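Local coordinates for protein large component of pyocin AP41 (Pseudomonas aeruginosa, PDB 4UHQ) that probably cuts DNA as the metal-dependent nuclease domain of a bacteriocin, an HNH-type endonuclease that here carries a nickel ion, at residues Ile96-Pro101 against Ile111-Ile116; Ser31-Gln36 against Met54-Asp59. All coordinates share one frame; numbering follows the deposited sequence.

Both contacts lie in the nuclease domain, and their centres are about 16 Å apart. Interaction 1 pairs Ile96-Pro101 with Ile111-Ile116, the two strands of the HNH motif, and supplies His97, one of the three histidines on the nickel ion. Interaction 2, formed earlier in the chain, packs helix 31-37 against the C-terminal end of helix 45-57 and contains none of the metal ligands. The two meet directly where Ile111 CG2 lies 3.8 Å from Ala34 CB. Helix 45-57 provides a second connection, since its residues Trp45, Phe48 and Phe52 pack on the strand side chains of interaction 1, while its last turn, with the two residues after it, forms half of interaction 2.

Interaction 1: residues Ile96-Pro101 against Ile111-Ile116; sequences IHHVVP and IDNLVI. With NI (nickel (II) ion), chain E.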
loop_
_atom_site.group_PDB
_atom_site.type_symbol
_atom_site.label_atom_id
_atom_site.label_comp_id
_atom_site.label_asym_id
_atom_site.label_seq_id
_atom_site.Cartn_x
_atom_site.Cartn_y
_atom_site.Cartn_z
ATOM N N ILE A 96 -1.532 -2.796 1.747
ATOM C CA ILE A 96 -1.506 -2.597 0.310
ATOM C C ILE A 96 -2.661 -3.410 -0.280
ATOM O O ILE A 96 -2.686 -4.642 -0.131
ATOM C CB ILE A 96 -0.170 -3.063 -0.262
ATOM C CG1 ILE A 96 0.994 -2.348 0.410
ATOM C CG2 ILE A 96 -0.168 -2.785 -1.792
ATOM C CD1 ILE A 96 2.347 -2.994 0.058
ATOM N N HIS A 97 -3.660 -2.725 -0.822
ATOM C CA HIS A 97 -4.830 -3.404 -1.396
ATOM C C HIS A 97 -4.746 -3.419 -2.916
ATOM O O HIS A 97 -4.322 -2.451 -3.567
ATOM C CB HIS A 97 -6.103 -2.681 -0.897
ATOM C CG HIS A 97 -7.345 -2.858 -1.739
ATOM N ND1 HIS A 97 -8.104 -4.027 -1.794
ATOM C CD2 HIS A 97 -8.022 -1.942 -2.482
ATOM C CE1 HIS A 97 -9.157 -3.824 -2.565
ATOM N NE2 HIS A 97 -9.129 -2.568 -3.001
ATOM N N HIS A 98 -5.125 -4.561 -3.478
ATOM C CA HIS A 98 -5.223 -4.707 -4.921
ATOM C C HIS A 98 -6.584 -4.194 -5.378
ATOM O O HIS A 98 -7.626 -4.738 -5.034
ATOM C CB HIS A 98 -5.020 -6.190 -5.306
ATOM C CG HIS A 98 -3.601 -6.633 -5.109
ATOM N ND1 HIS A 98 -3.117 -7.119 -3.907
ATOM C CD2 HIS A 98 -2.563 -6.639 -5.980
ATOM C CE1 HIS A 98 -1.813 -7.373 -4.045
ATOM N NE2 HIS A 98 -1.455 -7.088 -5.291
ATOM N N VAL A 99 -6.559 -3.106 -6.145
ATOM C CA VAL A 99 -7.752 -2.358 -6.528
ATOM C C VAL A 99 -8.738 -3.247 -7.276
ATOM O O VAL A 99 -9.928 -3.264 -6.954
ATOM C CB VAL A 99 -7.361 -1.151 -7.389
ATOM C CG1 VAL A 99 -8.574 -0.413 -7.882
ATOM C CG2 VAL A 99 -6.520 -0.163 -6.558
ATOM N N VAL A 100 -8.239 -3.957 -8.291
ATOM C CA VAL A 100 -8.956 -5.124 -8.832
ATOM C C VAL A 100 -8.418 -6.297 -8.022
ATOM O O VAL A 100 -7.222 -6.612 -8.060
ATOM C CB VAL A 100 -8.660 -5.338 -10.311
ATOM C CG1 VAL A 100 -9.399 -6.610 -10.792
ATOM C CG2 VAL A 100 -9.082 -4.111 -11.107
ATOM N N PRO A 101 -9.257 -6.893 -7.193
ATOM C CA PRO A 101 -8.734 -7.938 -6.325
ATOM C C PRO A 101 -8.105 -9.116 -7.060
ATOM O O PRO A 101 -8.445 -9.436 -8.200
ATOM C CB PRO A 101 -9.969 -8.399 -5.551
ATOM C CG PRO A 101 -10.802 -7.124 -5.485
ATOM C CD PRO A 101 -10.647 -6.521 -6.847
ATOM N N ILE A 111 1.909 -2.018 -9.880
ATOM C CA ILE A 111 1.812 -0.933 -8.925
ATOM C C ILE A 111 0.598 -0.026 -9.212
ATOM O O ILE A 111 0.030 0.577 -8.269
ATOM C CB ILE A 111 3.130 -0.138 -8.949
ATOM C CG1 ILE A 111 4.300 -1.026 -8.444
ATOM C CG2 ILE A 111 2.991 1.170 -8.147
ATOM C CD1 ILE A 111 5.696 -0.587 -8.971
ATOM N N ASP A 112 0.154 0.045 -10.477
ATOM C CA ASP A 112 -1.057 0.800 -10.776
ATOM C C ASP A 112 -2.353 0.074 -10.346
ATOM O O ASP A 112 -3.428 0.689 -10.340
ATOM C CB ASP A 112 -1.085 1.156 -12.279
ATOM C CG ASP A 112 0.041 2.100 -12.642
ATOM O OD1 ASP A 112 0.290 2.999 -11.826
ATOM O OD2 ASP A 112 0.678 1.908 -13.694
ATOM N N ASN A 113 -2.229 -1.177 -9.918
ATOM C CA ASN A 113 -3.311 -1.899 -9.278
ATOM C C ASN A 113 -3.223 -1.883 -7.766
ATOM O O ASN A 113 -3.899 -2.662 -7.085
ATOM C CB ASN A 113 -3.317 -3.359 -9.737
ATOM C CG ASN A 113 -4.626 -4.049 -9.407
ATOM O OD1 ASN A 113 -5.679 -3.436 -9.499
ATOM N ND2 ASN A 113 -4.559 -5.310 -9.008
ATOM N N LEU A 114 -2.399 -0.995 -7.221
ATOM C CA LEU A 114 -2.236 -0.959 -5.738
ATOM C C LEU A 114 -2.686 0.372 -5.161
ATOM O O LEU A 114 -2.471 1.430 -5.788
ATOM C CB LEU A 114 -0.770 -1.149 -5.323
ATOM C CG LEU A 114 -0.137 -2.381 -5.913
ATOM C CD1 LEU A 114 1.318 -2.473 -5.458
ATOM C CD2 LEU A 114 -0.887 -3.659 -5.559
ATOM N N VAL A 115 -3.301 0.303 -3.985
ATOM C CA VAL A 115 -3.479 1.510 -3.162
ATOM C C VAL A 115 -3.062 1.193 -1.751
ATOM O O VAL A 115 -2.952 0.015 -1.358
ATOM C CB VAL A 115 -4.935 2.022 -3.163
ATOM C CG1 VAL A 115 -5.316 2.579 -4.527
ATOM C CG2 VAL A 115 -5.921 0.873 -2.728
ATOM N N ILE A 116 -2.821 2.239 -0.947
ATOM C CA ILE A 116 -2.655 2.032 0.490
ATOM C C ILE A 116 -3.947 2.404 1.191
ATOM O O ILE A 116 -4.583 3.405 0.837
ATOM C CB ILE A 116 -1.513 2.873 1.104
ATOM C CG1 ILE A 116 -0.192 2.638 0.369
ATOM C CG2 ILE A 116 -1.349 2.538 2.591
ATOM C CD1 ILE A 116 0.239 1.149 0.246
HETATM NI NI NI E . -7.918 -5.962 -1.034
HETATM O O HOH W 1 -8.223 -6.563 -3.084
#
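Two backbone hydrogen bonds tie His97 to Val115, its N giving to Val115 O (2.9 Å) and its O accepting from Val115 N (3.0 Å), at the hydrogen-bonded pair of two antiparallel strands. Beyond the strand end, Val99 N donates to Asn113 O. The side-chain amide of Asn113 continues the pairing: OD1 accepts from Val100 N and ND2 gives to Val100 O, both bonds nearly straight at 172°. With CG anti to the backbone N (chi1 -164°), this amide swings toward the turn after His98, and ND2 also reaches Ala107 O. The strands form the β-hairpin of the HNH (ββα-metal) motif, whose helix 119-132 brings His122 and His126 to the nickel ion. Completing the protein ligands, His97 ND1 binds the nickel at 2.1 Å, and water 1 binds the metal as well. Apolar contacts separate by face. On the His97 side, Val115 CG2 touches the imidazole edge in plane, 3.5 Å from His97 CD2, and Val99 CG2 meets Val115 CG1. On the other side Leu114 lies alongside His98 and sets CD2 over its ring face in a CH-pi contact, 3.8 Å from the centroid of the His98 ring, while His98 NE2 is hydrogen-bonded to Leu108 O and ND1 to a citrate, probably from the crystallisation liquor. Ile96 CG2 packs on Leu114, and Ile96 CG1 lies 3.6 Å from Ile116 CD1.

Interaction 2: residues Ser31-Gln36 against Met54-Asp59; sequences SQIADQ and MAVSKD
Gln32 and Asp59 meet with their chains crossing at about a right angle, amide and carboxylate planes 57° apart. Gln32 NE2 gives a nearly straight hydrogen bond (177°) to Asp59 OD2 at 2.9 Å; the oxygen lies in the amide plane, yet the nitrogen comes from above the carboxylate plane. A chi1 of 69° sets Gln32 CG between the backbone N and the carbonyl carbon, against the carboxylate, 3.3 Å from Asp59 OD1, and the bend at chi2 then turns the amide to OD2. Gln36 approaches one turn later, its amide laid against Ala55, with NE2 and OE1 each 3.4 Å from Ala55 CB. Gln36 NE2 binds Ala55 O at 3.1 Å, again from above the acceptor plane, while Lys58 N reaches the same oxygen from the opposite face. A weak bond from Gln36 NE2 to Gln32 O ties the amide back to its own helix. Between the two glutamines, the end of Ile33 comes close to the other segment, its CD1 3.7 Å from Ala55 O and 3.8 Å from Val56 CA; Asp59 CB flanks the same methyl. Val56 CB points away from helix 31-37, and its side chain packs on Trp17 and Ala62, though CG2 still touches Ile33 CD1. Asp59 OD2 has a second donor in Ala62 N, which makes Asp59 the N-cap of helix 60-63: Gln32 of helix 31-37 thus binds the capping carboxylate at the helix 45-57 to 60-63 junction.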
loop_
_atom_site.group_PDB
_atom_site.type_symbol
_atom_site.label_atom_id
_atom_site.label_comp_id
_atom_site.label_asym_id
_atom_site.label_seq_id
_atom_site.Cartn_x
_atom_site.Cartn_y
_atom_site.Cartn_z
ATOM N N SER A 31 4.693 8.112 -7.563
ATOM C CA SER A 31 5.502 7.664 -8.652
ATOM C C SER A 31 6.963 7.439 -8.255
ATOM O O SER A 31 7.626 6.545 -8.807
ATOM C CB SER A 31 5.406 8.661 -9.827
ATOM O OG SER A 31 5.948 9.953 -9.478
ATOM N N GLN A 32 7.490 8.201 -7.295
ATOM C CA GLN A 32 8.902 8.007 -6.989
ATOM C C GLN A 32 9.147 6.719 -6.216
ATOM O O GLN A 32 10.275 6.233 -6.155
ATOM C CB GLN A 32 9.483 9.210 -6.217
ATOM C CG GLN A 32 8.959 9.373 -4.797
ATOM C CD GLN A 32 7.638 10.141 -4.691
ATOM O OE1 GLN A 32 6.896 10.291 -5.696
ATOM N NE2 GLN A 32 7.341 10.655 -3.473
ATOM N N ILE A 33 8.088 6.182 -5.603
ATOM C CA ILE A 33 8.166 4.880 -4.942
ATOM C C ILE A 33 8.049 3.819 -6.038
ATOM O O ILE A 33 8.849 2.881 -6.081
ATOM C CB ILE A 33 7.015 4.702 -3.928
ATOM C CG1 ILE A 33 7.107 5.763 -2.809
ATOM C CG2 ILE A 33 7.049 3.294 -3.322
ATOM C CD1 ILE A 33 8.433 5.801 -2.175
ATOM N N ALA A 34 7.096 4.005 -6.948
ATOM C CA ALA A 34 6.989 3.058 -8.081
ATOM C C ALA A 34 8.316 2.954 -8.838
ATOM O O ALA A 34 8.701 1.869 -9.273
ATOM C CB ALA A 34 5.879 3.474 -9.032
ATOM N N ASP A 35 9.016 4.080 -8.998
ATOM C CA ASP A 35 10.261 4.068 -9.762
ATOM C C ASP A 35 11.327 3.168 -9.143
ATOM O O ASP A 35 12.223 2.704 -9.858
ATOM C CB ASP A 35 10.838 5.488 -9.881
ATOM C CG ASP A 35 10.011 6.419 -10.796
ATOM O OD1 ASP A 35 9.241 5.926 -11.644
ATOM O OD2 ASP A 35 10.150 7.652 -10.607
ATOM N N GLN A 36 11.263 2.957 -7.809
ATOM C CA GLN A 36 12.246 2.125 -7.133
ATOM C C GLN A 36 11.916 0.632 -7.206
ATOM O O GLN A 36 12.748 -0.185 -6.818
ATOM C CB GLN A 36 12.345 2.475 -5.648
ATOM C CG GLN A 36 12.785 3.838 -5.328
ATOM C CD GLN A 36 12.728 4.047 -3.829
ATOM O OE1 GLN A 36 13.529 3.487 -3.053
ATOM N NE2 GLN A 36 11.771 4.874 -3.402
ATOM N N MET A 54 10.561 -0.412 2.367
ATOM C CA MET A 54 11.951 0.119 2.349
ATOM C C MET A 54 12.088 1.268 1.343
ATOM O O MET A 54 12.803 2.245 1.622
ATOM C CB MET A 54 12.925 -0.992 2.017
ATOM C CG MET A 54 12.814 -2.113 2.998
ATOM S SD MET A 54 14.463 -2.610 3.411
ATOM C CE MET A 54 15.179 -0.946 3.704
ATOM N N ALA A 55 11.412 1.182 0.196
ATOM C CA ALA A 55 11.439 2.295 -0.759
ATOM C C ALA A 55 10.830 3.550 -0.149
ATOM O O ALA A 55 11.370 4.651 -0.321
ATOM C CB ALA A 55 10.688 1.922 -2.050
ATOM N N VAL A 56 9.725 3.391 0.567
ATOM C CA VAL A 56 9.140 4.528 1.296
ATOM C C VAL A 56 10.175 5.134 2.225
ATOM O O VAL A 56 10.317 6.356 2.340
ATOM C CB VAL A 56 7.891 4.078 2.059
ATOM C CG1 VAL A 56 7.376 5.139 3.052
ATOM C CG2 VAL A 56 6.779 3.716 1.040
ATOM N N SER A 57 10.882 4.284 2.947
ATOM C CA SER A 57 11.858 4.770 3.941
ATOM C C SER A 57 12.983 5.598 3.334
ATOM O O SER A 57 13.602 6.415 4.048
ATOM C CB SER A 57 12.423 3.560 4.722
ATOM O OG SER A 57 13.533 2.945 4.031
ATOM N N LYS A 58 13.261 5.392 2.044
ATOM C CA LYS A 58 14.344 6.091 1.386
ATOM C C LYS A 58 13.875 7.357 0.694
ATOM O O LYS A 58 14.700 8.060 0.101
ATOM C CB LYS A 58 15.022 5.157 0.380
ATOM C CG LYS A 58 15.772 4.015 1.036
ATOM C CD LYS A 58 16.132 2.926 0.031
ATOM C CE LYS A 58 16.867 1.774 0.707
ATOM N NZ LYS A 58 17.200 0.697 -0.279
ATOM N N ASP A 59 12.580 7.662 0.788
ATOM C CA ASP A 59 12.063 8.852 0.113
ATOM C C ASP A 59 11.643 9.955 1.079
ATOM O O ASP A 59 10.703 9.778 1.830
ATOM C CB ASP A 59 10.841 8.503 -0.736
ATOM C CG ASP A 59 10.352 9.693 -1.520
ATOM O OD1 ASP A 59 11.114 10.164 -2.358
ATOM O OD2 ASP A 59 9.234 10.188 -1.278
#